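Local coordinates for phosphate-binding protein PstS (Borrelia burgdorferi, PDB 4N13) that binds inorganic phosphate with micromolar affinity as the solute-binding lipoprotein of the PstSACB ABC transporter, which imports it, at residues G55-I60 and I75-K80; K109-E114 and I128-R133; Q116-V121 and H182-I187. All blocks are in the same frame, centred on the assembly; numbering follows the deposited sequence.

Contact 1: residues G55-I60 and I75-K80; sequences GLFNKI and IEQGAK
Phe57 reaches across to Gln77 and Ala79, and its ring carries the whole contact, a small one of 142 Å². The tight part lies at the far end of the ring. Gln77 CB sits over one face, 4.1 Å from the centroid and 23° off the ring normal, a CH-pi contact displaced toward the rim at CZ. Ala79 CB comes instead at the edge, near the ring plane, 4.0 Å from Phe57 CZ, so that the methylene carbon of Gln77 and the methyl of Ala79 meet the CZ end of the ring from different directions. Phe57 CG stands beside the backbone N and opposite the carbonyl carbon (chi1 -71°), which turns the ring off the end of helix 49-57 toward the turn that follows helix 72-76. Behind this point Val229 of strand 223-230 and Leu70 pack on Ala79, continuing the apolar side of the contact; Asn231, in a loop, touches Phe57.

The outer side is looser. Gln77 is solvent-exposed, and its CB makes the close contact; beyond it the chain bends at chi2, and the amide plane stands 49° from the ring plane.

Both segments are helix ends. Lys59, with positive phi, closes helix 49-57 through Ile60 N to Gly55 O, 2.8 Å, and Lys59 N to Leu56 O, while Gly78 takes the equivalent place after helix 72-76: two Schellman motifs joined by one aromatic side chain.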
ATOM      1  N   GLY A  55      13.559   4.295 -16.265  1.00  6.29           N
ATOM      2  CA  GLY A  55      13.312   3.992 -17.662  1.00  6.37           C
ATOM      3  C   GLY A  55      12.520   5.099 -18.357  1.00  5.98           C
ATOM      4  O   GLY A  55      12.742   5.399 -19.522  1.00  7.79           O
ATOM      5  N   LEU A  56      11.579   5.705 -17.647  1.00  6.72           N
ATOM      6  CA  LEU A  56      10.860   6.875 -18.144  1.00  6.79           C
ATOM      7  C   LEU A  56      11.822   8.011 -18.498  1.00  6.60           C
ATOM      8  O   LEU A  56      11.777   8.561 -19.614  1.00  7.14           O
ATOM      9  CB  LEU A  56       9.846   7.342 -17.097  1.00  6.62           C
ATOM     10  CG  LEU A  56       9.121   8.661 -17.371  1.00  6.96           C
ATOM     11  CD1 LEU A  56       8.136   8.505 -18.522  1.00  8.70           C
ATOM     12  CD2 LEU A  56       8.371   9.096 -16.143  1.00  7.54           C
ATOM     13  N   PHE A  57      12.732   8.348 -17.585  1.00  6.16           N
ATOM     14  CA  PHE A  57      13.647   9.449 -17.831  1.00  6.93           C
ATOM     15  C   PHE A  57      14.608   9.147 -18.977  1.00  7.80           C
ATOM     16  O   PHE A  57      15.085  10.071 -19.643  1.00  9.46           O
ATOM     17  CB  PHE A  57      14.431   9.758 -16.566  1.00  7.94           C
ATOM     18  CG  PHE A  57      13.622  10.404 -15.471  1.00  8.04           C
ATOM     19  CD1 PHE A  57      12.438  11.064 -15.731  1.00 13.32           C
ATOM     20  CD2 PHE A  57      14.068  10.362 -14.181  1.00 10.24           C
ATOM     21  CE1 PHE A  57      11.731  11.676 -14.700  1.00 14.93           C
ATOM     22  CE2 PHE A  57      13.372  10.964 -13.171  1.00 11.71           C
ATOM     23  CZ  PHE A  57      12.208  11.616 -13.430  1.00 12.06           C
ATOM     24  N   ASN A  58      14.895   7.865 -19.196  1.00  6.87           N
ATOM     25  CA  ASN A  58      15.784   7.450 -20.263  1.00  6.97           C
ATOM     26  C   ASN A  58      15.038   7.057 -21.547  1.00  8.83           C
ATOM     27  O   ASN A  58      15.617   6.487 -22.459  1.00 10.17           O
ATOM     28  CB  ASN A  58      16.721   6.331 -19.770  1.00  7.47           C
ATOM     29  CG  ASN A  58      17.773   6.858 -18.853  1.00  7.45           C
ATOM     30  OD1 ASN A  58      18.787   7.373 -19.310  1.00  8.72           O
ATOM     31  ND2 ASN A  58      17.533   6.784 -17.559  1.00  7.47           N
ATOM     32  N   LYS A  59      13.745   7.391 -21.625  1.00  7.94           N
ATOM     33  CA  LYS A  59      12.956   7.229 -22.858  1.00  9.55           C
ATOM     34  C   LYS A  59      12.755   5.780 -23.242  1.00  9.25           C
ATOM     35  O   LYS A  59      12.421   5.482 -24.379  1.00 13.42           O
ATOM     36  CB  LYS A  59      13.589   7.987 -24.035  1.00 11.91           C
ATOM     37  CG  LYS A  59      13.966   9.389 -23.718  1.00 16.10           C
ATOM     38  CD  LYS A  59      12.801  10.178 -23.196  1.00 17.15           C
ATOM     39  CE  LYS A  59      13.140  11.656 -23.096  1.00 23.53           C
ATOM     40  NZ  LYS A  59      11.973  12.486 -22.694  1.00 26.79           N
ATOM     41  N   ILE A  60      12.925   4.877 -22.289  1.00  7.54           N
ATOM     42  CA  ILE A  60      12.560   3.485 -22.492  1.00  8.29           C
ATOM     43  C   ILE A  60      11.054   3.263 -22.302  1.00  7.96           C
ATOM     44  O   ILE A  60      10.457   2.452 -23.003  1.00 10.34           O
ATOM     45  CB  ILE A  60      13.380   2.590 -21.537  1.00 10.64           C
ATOM     46  CG1 ILE A  60      14.878   2.836 -21.762  1.00 12.26           C
ATOM     47  CG2 ILE A  60      13.033   1.111 -21.710  1.00 11.06           C
ATOM     48  CD1 ILE A  60      15.308   2.689 -23.180  1.00 14.68           C
ATOM     49  N   ILE A  75      10.906  15.282  -9.483  1.00  8.60           N
ATOM     50  CA  ILE A  75      10.085  16.427  -9.856  1.00  9.52           C
ATOM     51  C   ILE A  75      10.907  17.440 -10.666  1.00  9.26           C
ATOM     52  O   ILE A  75      10.457  17.970 -11.673  1.00 10.76           O
ATOM     53  CB  ILE A  75       9.457  17.097  -8.604  1.00 12.02           C
ATOM     54  CG1 ILE A  75       8.472  16.146  -7.909  1.00 15.12           C
ATOM     55  CG2 ILE A  75       8.762  18.396  -8.964  1.00 15.33           C
ATOM     56  CD1 ILE A  75       7.336  15.681  -8.772  1.00 17.55           C
ATOM     57  N   GLU A  76      12.143  17.680 -10.242  1.00  9.81           N
ATOM     58  CA  GLU A  76      12.993  18.630 -10.937  1.00 12.00           C
ATOM     59  C   GLU A  76      13.320  18.179 -12.358  1.00 12.74           C
ATOM     60  O   GLU A  76      13.620  19.002 -13.220  1.00 16.06           O
ATOM     61  CB  GLU A  76      14.251  18.868 -10.101  1.00 15.47           C
ATOM     62  CG  GLU A  76      13.925  19.602  -8.801  1.00 18.79           C
ATOM     63  CD  GLU A  76      14.932  19.383  -7.685  1.00 23.97           C
ATOM     64  OE1 GLU A  76      15.970  18.733  -7.926  1.00 24.72           O
ATOM     65  OE2 GLU A  76      14.666  19.861  -6.550  1.00 26.00           O
ATOM     66  N   GLN A  77      13.308  16.873 -12.589  1.00 11.48           N
ATOM     67  CA  GLN A  77      13.531  16.311 -13.919  1.00 12.57           C
ATOM     68  C   GLN A  77      12.252  16.263 -14.736  1.00 14.08           C
ATOM     69  O   GLN A  77      12.250  15.751 -15.847  1.00 19.58           O
ATOM     70  CB  GLN A  77      14.104  14.901 -13.795  1.00 14.25           C
ATOM     71  CG  GLN A  77      15.532  14.844 -13.308  1.00 16.23           C
ATOM     72  CD  GLN A  77      16.535  15.254 -14.369  1.00 16.82           C
ATOM     73  OE1 GLN A  77      16.222  15.314 -15.566  1.00 19.05           O
ATOM     74  NE2 GLN A  77      17.753  15.522 -13.937  1.00 19.04           N
ATOM     75  N   GLY A  78      11.161  16.789 -14.197  1.00 11.62           N
ATOM     76  CA  GLY A  78       9.935  16.944 -14.967  1.00 12.69           C
ATOM     77  C   GLY A  78       8.851  15.931 -14.657  1.00 12.00           C
ATOM     78  O   GLY A  78       7.809  15.926 -15.313  1.00 14.29           O
ATOM     79  N   ALA A  79       9.056  15.075 -13.661  1.00 10.61           N
ATOM     80  CA  ALA A  79       8.071  14.028 -13.384  1.00 11.23           C
ATOM     81  C   ALA A  79       6.787  14.641 -12.872  1.00 10.12           C
ATOM     82  O   ALA A  79       6.808  15.574 -12.082  1.00 12.17           O
ATOM     83  CB  ALA A  79       8.607  13.022 -12.370  1.00 12.66           C
ATOM     84  N   LYS A  80       5.679  14.056 -13.309  1.00 10.17           N
ATOM     85  CA  LYS A  80       4.347  14.433 -12.861  1.00 12.38           C
ATOM     86  C   LYS A  80       3.601  13.158 -12.520  1.00 10.58           C
ATOM     87  O   LYS A  80       3.831  12.136 -13.142  1.00 11.39           O
ATOM     88  CB  LYS A  80       3.617  15.186 -13.979  1.00 18.41           C
ATOM     89  CG  LYS A  80       4.194  16.563 -14.264  1.00 23.68           C
ATOM     90  CD  LYS A  80       4.137  17.456 -13.021  1.00 28.47           C
ATOM     91  CE  LYS A  80       3.203  18.647 -13.188  1.00 31.59           C
ATOM     92  NZ  LYS A  80       3.707  19.647 -14.163  1.00 33.18           N
TER

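Contact 2: residues K109-E114 and I128-R133; sequences KILNGE and INFINR. With SO4 (sulfate ion), chain B; EDO (1,2-ethanediol), chain F.
Ile128 starts the second segment by pressing its CD1 methyl against CG1 of Ile110, 3.9 Å away, with the two side chains crossing at about a right angle. The CG2 branches of the same pair meet at 4.1 Å, so both arms of each isoleucine are engaged. Ile184 of the neighbouring strand and Trp118 pack on Ile128 as well, and the pair is buried. Asn129, next along, turns from the helix, and its ND2 is bonded to Pro181 O.

Phe130 faces the helix again. Its CG lies opposite the backbone N (chi1 168°), which carries the ring up to Leu111, whose CD2 comes in obliquely, 3.4 Å from Phe130 CE1 and 3.6 Å from Phe130 CZ. This is a close fit. Ile143 and Leu147 of helix 138-151 pack on the same leucine. The alternation of inward and outward side chains shows helix 104-111 lying over one face of the sheet to which strand 129-133 belongs, an alpha/beta layering found in the lobes of periplasmic binding proteins, while Ile131 points to the other layer, against Lys176 and Thr177 of helix 170-179.

Asn132 leaves the apolar patch: its ND2 donates to O2 of an ethanediol, 2.9 Å, and its OD1 is bonded to Tyr186 OH. At the end of the strand Arg133 bends at chi2 and chi3 and offers two N-H groups to a sulfate which, like the ethanediol, probably comes from the crystallisation liquor, NH1 to O1 at 2.8 Å and NH2 to O4 at 2.9 Å. The sulfate also bonds Ser139 OG, a residue assigned to phosphate binding by similarity, consistent with the anion occupying the phosphate site.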
ATOM      1  N   LYS A 109       6.082   2.982  17.617  1.00  8.19           N
ATOM      2  CA  LYS A 109       6.823   2.585  18.802  1.00  8.75           C
ATOM      3  C   LYS A 109       6.454   1.170  19.257  1.00  7.78           C
ATOM      4  O   LYS A 109       7.277   0.486  19.863  1.00  9.68           O
ATOM      5  CB  LYS A 109       6.584   3.603  19.919  1.00  9.85           C
ATOM      6  CG  LYS A 109       7.303   4.925  19.696  1.00 11.02           C
ATOM      7  CD  LYS A 109       6.901   5.952  20.752  1.00 14.10           C
ATOM      8  CE  LYS A 109       7.655   7.246  20.584  1.00 15.95           C
ATOM      9  NZ  LYS A 109       7.301   8.212  21.651  1.00 18.26           N
ATOM     10  N   ILE A 110       5.234   0.697  18.978  1.00  8.24           N
ATOM     11  CA  ILE A 110       4.928  -0.731  19.214  1.00  8.12           C
ATOM     12  C   ILE A 110       5.741  -1.564  18.215  1.00  8.24           C
ATOM     13  O   ILE A 110       6.383  -2.562  18.566  1.00  9.50           O
ATOM     14  CB  ILE A 110       3.412  -1.030  19.092  1.00  8.44           C
ATOM     15  CG1 ILE A 110       2.657  -0.357  20.236  1.00 10.32           C
ATOM     16  CG2 ILE A 110       3.166  -2.524  19.035  1.00  9.09           C
ATOM     17  CD1 ILE A 110       1.157  -0.443  20.145  1.00 11.91           C
ATOM     18  N   LEU A 111       5.745  -1.127  16.968  1.00  8.07           N
ATOM     19  CA  LEU A 111       6.409  -1.873  15.917  1.00  8.48           C
ATOM     20  C   LEU A 111       7.907  -1.991  16.107  1.00  7.82           C
ATOM     21  O   LEU A 111       8.477  -3.008  15.714  1.00  9.19           O
ATOM     22  CB  LEU A 111       6.094  -1.264  14.542  1.00 10.57           C
ATOM     23  CG  LEU A 111       4.636  -1.328  14.131  1.00 14.37           C
ATOM     24  CD1 LEU A 111       4.385  -0.523  12.875  1.00 16.81           C
ATOM     25  CD2 LEU A 111       4.254  -2.745  13.909  1.00 15.42           C
ATOM     26  N   ASN A 112       8.538  -0.951  16.655  1.00  8.29           N
ATOM     27  CA  ASN A 112       9.977  -0.971  16.839  1.00  9.77           C
ATOM     28  C   ASN A 112      10.399  -1.399  18.237  1.00 10.26           C
ATOM     29  O   ASN A 112      11.588  -1.448  18.525  1.00 11.95           O
ATOM     30  CB  ASN A 112      10.620   0.368  16.446  1.00 10.37           C
ATOM     31  CG  ASN A 112      10.788   1.319  17.599  1.00 11.39           C
ATOM     32  OD1 ASN A 112       9.991   1.347  18.542  1.00 11.07           O
ATOM     33  ND2 ASN A 112      11.838   2.132  17.523  1.00 12.39           N
ATOM     34  N   GLY A 113       9.440  -1.757  19.085  1.00 10.34           N
ATOM     35  CA  GLY A 113       9.779  -2.298  20.387  1.00 10.58           C
ATOM     36  C   GLY A 113       9.962  -1.301  21.513  1.00 10.31           C
ATOM     37  O   GLY A 113      10.273  -1.723  22.628  1.00 12.35           O
ATOM     38  N   GLU A 114       9.814  -0.007  21.242  1.00 10.48           N
ATOM     39  CA  GLU A 114       9.883   0.983  22.319  1.00 12.13           C
ATOM     40  C   GLU A 114       8.686   0.907  23.257  1.00 11.58           C
ATOM     41  O   GLU A 114       8.778   1.309  24.418  1.00 14.93           O
ATOM     42  CB  GLU A 114      10.011   2.395  21.752  1.00 12.79           C
ATOM     43  CG  GLU A 114      11.379   2.665  21.180  1.00 13.67           C
ATOM     44  CD  GLU A 114      11.516   4.062  20.590  1.00 16.29           C
ATOM     45  OE1 GLU A 114      10.737   4.964  20.969  1.00 18.47           O
ATOM     46  OE2 GLU A 114      12.425   4.249  19.757  1.00 17.29           O
ATOM     47  N   ILE A 128       2.592  -6.839  25.110  1.00  8.57           N
ATOM     48  CA  ILE A 128       2.122  -6.849  23.727  1.00  7.70           C
ATOM     49  C   ILE A 128       2.780  -8.006  22.981  1.00  7.49           C
ATOM     50  O   ILE A 128       4.011  -8.102  22.929  1.00  8.70           O
ATOM     51  CB  ILE A 128       2.488  -5.536  23.011  1.00  8.19           C
ATOM     52  CG1 ILE A 128       1.849  -4.350  23.732  1.00  9.26           C
ATOM     53  CG2 ILE A 128       2.069  -5.590  21.544  1.00  9.27           C
ATOM     54  CD1 ILE A 128       2.157  -2.995  23.119  1.00  9.91           C
ATOM     55  N   ASN A 129       1.960  -8.850  22.369  1.00  6.69           N
ATOM     56  CA  ASN A 129       2.438  -9.859  21.444  1.00  6.74           C
ATOM     57  C   ASN A 129       2.305  -9.324  20.024  1.00  6.42           C
ATOM     58  O   ASN A 129       1.217  -9.284  19.446  1.00  8.60           O
ATOM     59  CB  ASN A 129       1.652 -11.152  21.624  1.00  7.13           C
ATOM     60  CG  ASN A 129       2.073 -11.898  22.840  1.00  8.00           C
ATOM     61  OD1 ASN A 129       3.268 -12.108  23.058  1.00  9.78           O
ATOM     62  ND2 ASN A 129       1.110 -12.305  23.659  1.00  7.94           N
ATOM     63  N   PHE A 130       3.420  -8.865  19.486  1.00  7.54           N
ATOM     64  CA  PHE A 130       3.475  -8.306  18.147  1.00  7.00           C
ATOM     65  C   PHE A 130       3.646  -9.421  17.131  1.00  7.42           C
ATOM     66  O   PHE A 130       4.615 -10.190  17.198  1.00  8.67           O
ATOM     67  CB  PHE A 130       4.645  -7.326  18.068  1.00  8.59           C
ATOM     68  CG  PHE A 130       4.986  -6.887  16.679  1.00  9.28           C
ATOM     69  CD1 PHE A 130       3.991  -6.493  15.793  1.00  8.38           C
ATOM     70  CD2 PHE A 130       6.316  -6.826  16.273  1.00  9.29           C
ATOM     71  CE1 PHE A 130       4.324  -6.076  14.506  1.00  9.56           C
ATOM     72  CE2 PHE A 130       6.648  -6.384  14.993  1.00  9.70           C
ATOM     73  CZ  PHE A 130       5.654  -6.012  14.115  1.00  9.97           C
ATOM     74  N   ILE A 131       2.719  -9.491  16.174  1.00  6.30           N
ATOM     75  CA  ILE A 131       2.743 -10.468  15.089  1.00  6.61           C
ATOM     76  C   ILE A 131       3.223  -9.719  13.855  1.00  6.53           C
ATOM     77  O   ILE A 131       2.585  -8.763  13.415  1.00  7.66           O
ATOM     78  CB  ILE A 131       1.352 -11.039  14.850  1.00  6.77           C
ATOM     79  CG1 ILE A 131       0.860 -11.755  16.126  1.00  8.67           C
ATOM     80  CG2 ILE A 131       1.357 -11.980  13.664  1.00  7.56           C
ATOM     81  CD1 ILE A 131      -0.654 -11.972  16.158  1.00  8.34           C
ATOM     82  N   ASN A 132       4.388 -10.104  13.349  1.00  7.88           N
ATOM     83  CA  ASN A 132       4.995  -9.459  12.199  1.00  7.09           C
ATOM     84  C   ASN A 132       4.910 -10.351  10.975  1.00  7.81           C
ATOM     85  O   ASN A 132       4.681 -11.549  11.079  1.00  8.71           O
ATOM     86  CB  ASN A 132       6.457  -9.127  12.498  1.00  7.71           C
ATOM     87  CG  ASN A 132       6.987  -7.961  11.669  1.00  8.12           C
ATOM     88  OD1 ASN A 132       6.269  -7.339  10.908  1.00  8.72           O
ATOM     89  ND2 ASN A 132       8.272  -7.669  11.823  1.00  9.87           N
ATOM     90  N   ARG A 133       5.054  -9.746   9.810  1.00  8.24           N
ATOM     91  CA  ARG A 133       5.206 -10.483   8.569  1.00  7.89           C
ATOM     92  C   ARG A 133       6.670 -10.800   8.281  1.00  9.68           C
ATOM     93  O   ARG A 133       7.576 -10.187   8.825  1.00 10.81           O
ATOM     94  CB  ARG A 133       4.588  -9.700   7.394  1.00  8.27           C
ATOM     95  CG  ARG A 133       3.087  -9.674   7.425  1.00  9.33           C
ATOM     96  CD  ARG A 133       2.457 -11.066   7.254  1.00  9.85           C
ATOM     97  NE  ARG A 133       3.011 -11.759   6.102  1.00  9.20           N
ATOM     98  CZ  ARG A 133       2.661 -11.547   4.838  1.00  9.79           C
ATOM     99  NH1 ARG A 133       1.708 -10.692   4.526  1.00 10.34           N
ATOM    100  NH2 ARG A 133       3.271 -12.192   3.868  1.00 11.01           N
TER
HETATM  101  S   SO4 B 301       2.052  -9.926   0.895  0.80 17.70           S
HETATM  102  O1  SO4 B 301       1.123  -9.659   1.991  0.80 27.60           O
HETATM  103  O2  SO4 B 301       1.239 -10.033  -0.304  0.80 18.86           O
HETATM  104  O3  SO4 B 301       2.950  -8.795   0.798  0.80 26.40           O
HETATM  105  O4  SO4 B 301       2.731 -11.163   1.213  0.80 20.50           O
HETATM  106  C1  EDO F 305      11.622  -9.238  12.907  1.00 22.01           C
HETATM  107  O1  EDO F 305      11.133  -8.514  11.770  1.00 21.58           O
HETATM  108  C2  EDO F 305      10.487  -9.845  13.732  1.00 20.34           C
HETATM  109  O2  EDO F 305       9.573  -8.839  14.178  1.00 16.76           O

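Contact 3: residues Q116-V121 and H182-I187; sequences QNWKQV and HSIGYI
Trp118 turns the edge of its indole, not a face, toward the start of strand 183-188. The pyrrole N-H leads: NE1 donates to His182 O at 3.0 Å, nearly straight at 169°, and the acceptor lies in the ring plane. At the acceptor the geometry is less regular, since the donor stands 53° out of the carbonyl plane rather than on a lone pair. Beside this bond His182 CB comes within 3.7 Å of Trp118 NE1. Further along the same edge, the benzo ring meets Ile184, with Trp118 CH2 4.1 Å from Ile184 CB. Both CG2 and CD1 of that isoleucine lie close as well, its CG1 being set opposite the backbone N (chi1 180°). One indole edge thus spans a polar and an apolar partner, two residues apart in sequence.

Behind the tryptophan the loop 116-120, which includes the 3-10 turn 118-120, is tied up by its own side chains. Asn117 OD1 accepts Lys119 N, forming an Asx turn, and Gln120 OE1 takes both Gln116 N and Asn117 N. Ile97 and Ile110 also pack on the indole.

The chemistry implies a directional joint within a hydrophobic setting: the buried indole N-H is satisfied by a backbone carbonyl just before the strand, and the bond helps hold the side-chain torsions that turn the apolar edge of the ring to Ile184.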
ATOM      1  N   GLN A 116       6.131  -1.994  24.714  1.00  9.79           N
ATOM      2  CA  GLN A 116       5.937  -3.449  24.783  1.00 10.78           C
ATOM      3  C   GLN A 116       4.884  -3.913  25.769  1.00 10.28           C
ATOM      4  O   GLN A 116       4.695  -5.118  25.954  1.00 10.85           O
ATOM      5  CB  GLN A 116       7.256  -4.172  25.062  1.00 12.99           C
ATOM      6  CG  GLN A 116       8.213  -4.027  23.923  1.00 13.93           C
ATOM      7  CD  GLN A 116       9.405  -4.929  24.020  1.00 15.97           C
ATOM      8  OE1 GLN A 116       9.363  -5.990  24.672  1.00 18.74           O
ATOM      9  NE2 GLN A 116      10.486  -4.532  23.354  1.00 17.93           N
ATOM     10  N   ASN A 117       4.190  -2.979  26.399  1.00 10.36           N
ATOM     11  CA  ASN A 117       3.092  -3.337  27.277  1.00 10.44           C
ATOM     12  C   ASN A 117       1.970  -2.357  27.005  1.00 10.31           C
ATOM     13  O   ASN A 117       2.206  -1.159  26.887  1.00 11.22           O
ATOM     14  CB  ASN A 117       3.560  -3.307  28.744  1.00 11.60           C
ATOM     15  CG  ASN A 117       2.514  -3.823  29.722  1.00 13.31           C
ATOM     16  OD1 ASN A 117       1.381  -3.351  29.757  1.00 13.82           O
ATOM     17  ND2 ASN A 117       2.900  -4.802  30.527  1.00 15.54           N
ATOM     18  N   TRP A 118       0.750  -2.862  26.852  1.00  9.64           N
ATOM     19  CA  TRP A 118      -0.383  -2.013  26.515  1.00 10.09           C
ATOM     20  C   TRP A 118      -0.579  -0.903  27.551  1.00 11.45           C
ATOM     21  O   TRP A 118      -1.103   0.137  27.201  1.00 13.12           O
ATOM     22  CB  TRP A 118      -1.657  -2.843  26.347  1.00 10.13           C
ATOM     23  CG  TRP A 118      -1.615  -3.763  25.145  1.00 10.18           C
ATOM     24  CD1 TRP A 118      -1.452  -5.128  25.139  1.00  9.19           C
ATOM     25  CD2 TRP A 118      -1.746  -3.375  23.773  1.00 10.37           C
ATOM     26  NE1 TRP A 118      -1.458  -5.603  23.847  1.00  9.23           N
ATOM     27  CE2 TRP A 118      -1.654  -4.548  22.993  1.00  9.57           C
ATOM     28  CE3 TRP A 118      -1.925  -2.144  23.128  1.00 12.48           C
ATOM     29  CZ2 TRP A 118      -1.736  -4.520  21.611  1.00 11.46           C
ATOM     30  CZ3 TRP A 118      -2.005  -2.131  21.753  1.00 14.25           C
ATOM     31  CH2 TRP A 118      -1.910  -3.311  21.013  1.00 13.13           C
ATOM     32  N   LYS A 119      -0.131  -1.107  28.789  1.00 11.80           N
ATOM     33  CA  LYS A 119      -0.288  -0.091  29.850  1.00 12.95           C
ATOM     34  C   LYS A 119       0.501   1.169  29.535  1.00 12.56           C
ATOM     35  O   LYS A 119       0.152   2.246  30.021  1.00 12.12           O
ATOM     36  CB  LYS A 119       0.130  -0.626  31.232  1.00 14.49           C
ATOM     37  CG  LYS A 119       1.631  -0.616  31.504  1.00 16.25           C
ATOM     38  CD  LYS A 119       1.994  -1.305  32.808  1.00 16.68           C
ATOM     39  CE  LYS A 119       3.482  -1.343  33.038  1.00 18.07           C
ATOM     40  NZ  LYS A 119       3.832  -1.906  34.375  1.00 20.05           N
ATOM     41  N   GLN A 120       1.563   1.048  28.742  1.00 12.70           N
ATOM     42  CA  GLN A 120       2.409   2.193  28.453  1.00 11.11           C
ATOM     43  C   GLN A 120       1.652   3.268  27.686  1.00 12.85           C
ATOM     44  O   GLN A 120       2.018   4.437  27.764  1.00 13.73           O
ATOM     45  CB  GLN A 120       3.655   1.746  27.711  1.00 10.85           C
ATOM     46  CG  GLN A 120       4.546   0.835  28.545  1.00 12.42           C
ATOM     47  CD  GLN A 120       5.740   0.385  27.768  1.00 12.10           C
ATOM     48  OE1 GLN A 120       5.610  -0.340  26.792  1.00 13.02           O
ATOM     49  NE2 GLN A 120       6.921   0.840  28.178  1.00 14.54           N
ATOM     50  N   VAL A 121       0.602   2.869  26.975  1.00 12.25           N
ATOM     51  CA  VAL A 121      -0.287   3.808  26.297  1.00 16.59           C
ATOM     52  C   VAL A 121      -1.683   3.848  26.952  1.00 17.49           C
ATOM     53  O   VAL A 121      -2.664   4.249  26.317  1.00 20.19           O
ATOM     54  CB  VAL A 121      -0.444   3.466  24.795  1.00 17.12           C
ATOM     55  CG1 VAL A 121       0.885   3.613  24.094  1.00 16.80           C
ATOM     56  CG2 VAL A 121      -1.014   2.081  24.591  1.00 17.60           C
ATOM     57  N   HIS A 182      -3.548 -10.636  23.703  1.00  8.03           N
ATOM     58  CA  HIS A 182      -3.001  -9.284  23.725  1.00  8.68           C
ATOM     59  C   HIS A 182      -2.116  -8.982  22.537  1.00  8.30           C
ATOM     60  O   HIS A 182      -1.064  -8.363  22.679  1.00  8.64           O
ATOM     61  CB  HIS A 182      -2.263  -9.065  25.038  1.00 12.96           C
ATOM     62  CG  HIS A 182      -3.129  -9.295  26.237  1.00 16.86           C
ATOM     63  ND1 HIS A 182      -2.910 -10.315  27.136  1.00 19.51           N
ATOM     64  CD2 HIS A 182      -4.229  -8.635  26.676  1.00 21.60           C
ATOM     65  CE1 HIS A 182      -3.833 -10.274  28.080  1.00 19.84           C
ATOM     66  NE2 HIS A 182      -4.645  -9.263  27.826  1.00 22.22           N
ATOM     67  N   SER A 183      -2.573  -9.377  21.350  1.00  6.67           N
ATOM     68  CA  SER A 183      -1.767  -9.350  20.152  1.00  6.02           C
ATOM     69  C   SER A 183      -2.217  -8.279  19.174  1.00  5.41           C
ATOM     70  O   SER A 183      -3.341  -7.784  19.222  1.00  6.56           O
ATOM     71  CB  SER A 183      -1.768 -10.726  19.489  1.00  6.61           C
ATOM     72  OG  SER A 183      -3.045 -11.056  19.054  1.00  7.95           O
ATOM     73  N   ILE A 184      -1.291  -7.921  18.294  1.00  5.78           N
ATOM     74  CA  ILE A 184      -1.509  -6.938  17.244  1.00  5.09           C
ATOM     75  C   ILE A 184      -0.719  -7.384  16.011  1.00  5.84           C
ATOM     76  O   ILE A 184       0.444  -7.794  16.118  1.00  6.36           O
ATOM     77  CB  ILE A 184      -1.114  -5.493  17.685  1.00  6.67           C
ATOM     78  CG1 ILE A 184      -1.356  -4.497  16.545  1.00  6.89           C
ATOM     79  CG2 ILE A 184       0.334  -5.415  18.198  1.00  7.19           C
ATOM     80  CD1 ILE A 184      -1.217  -3.055  16.985  1.00  7.85           C
ATOM     81  N   GLY A 185      -1.346  -7.269  14.846  1.00  5.55           N
ATOM     82  CA  GLY A 185      -0.717  -7.548  13.568  1.00  5.81           C
ATOM     83  C   GLY A 185      -1.243  -6.621  12.492  1.00  5.17           C
ATOM     84  O   GLY A 185      -2.131  -5.803  12.756  1.00  6.26           O
ATOM     85  N   TYR A 186      -0.726  -6.766  11.277  1.00  5.91           N
ATOM     86  CA  TYR A 186      -1.191  -5.958  10.157  1.00  6.22           C
ATOM     87  C   TYR A 186      -1.486  -6.801   8.944  1.00  6.64           C
ATOM     88  O   TYR A 186      -0.817  -7.792   8.677  1.00  6.48           O
ATOM     89  CB  TYR A 186      -0.204  -4.856   9.782  1.00  6.70           C
ATOM     90  CG  TYR A 186       1.228  -5.279   9.521  1.00  6.72           C
ATOM     91  CD1 TYR A 186       1.628  -5.708   8.258  1.00  7.52           C
ATOM     92  CD2 TYR A 186       2.179  -5.237  10.521  1.00  6.50           C
ATOM     93  CE1 TYR A 186       2.922  -6.080   8.014  1.00  7.65           C
ATOM     94  CE2 TYR A 186       3.489  -5.616  10.272  1.00  6.88           C
ATOM     95  CZ  TYR A 186       3.853  -6.039   9.007  1.00  7.78           C
ATOM     96  OH  TYR A 186       5.149  -6.388   8.698  1.00  8.48           O
ATOM     97  N   ILE A 187      -2.533  -6.404   8.230  1.00  5.72           N
ATOM     98  CA  ILE A 187      -3.028  -7.103   7.050  1.00  5.66           C
ATOM     99  C   ILE A 187      -3.458  -6.111   5.980  1.00  5.58           C
ATOM    100  O   ILE A 187      -3.737  -4.959   6.274  1.00  6.23           O
ATOM    101  CB  ILE A 187      -4.223  -8.054   7.390  1.00  7.04           C
ATOM    102  CG1 ILE A 187      -5.395  -7.258   7.965  1.00  7.44           C
ATOM    103  CG2 ILE A 187      -3.782  -9.174   8.310  1.00  7.49           C
ATOM    104  CD1 ILE A 187      -6.615  -8.103   8.342  1.00  9.29           C
TER

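From the N terminus, contact 1 comes first: it closes the connection from helix 49-57 through strand 63-66 to helix 72-76 and the turn after it, and is complete before the others open. Contact 2 then closes the connection from helix 104-111 to strand 129-133. Contact 3 begins inside that connection and ties its loop, at 116-121, to the start of strand 183-188, so contacts 2 and 3 cross along the chain. Their centres lie about 7 Å apart, and the two strands are parallel neighbours, probably hydrogen-bonded from Ile131 N to Ile184 O. Contact 1 lies on the opposite side of the chain's centre, its centre about 38 Å from that of contact 2.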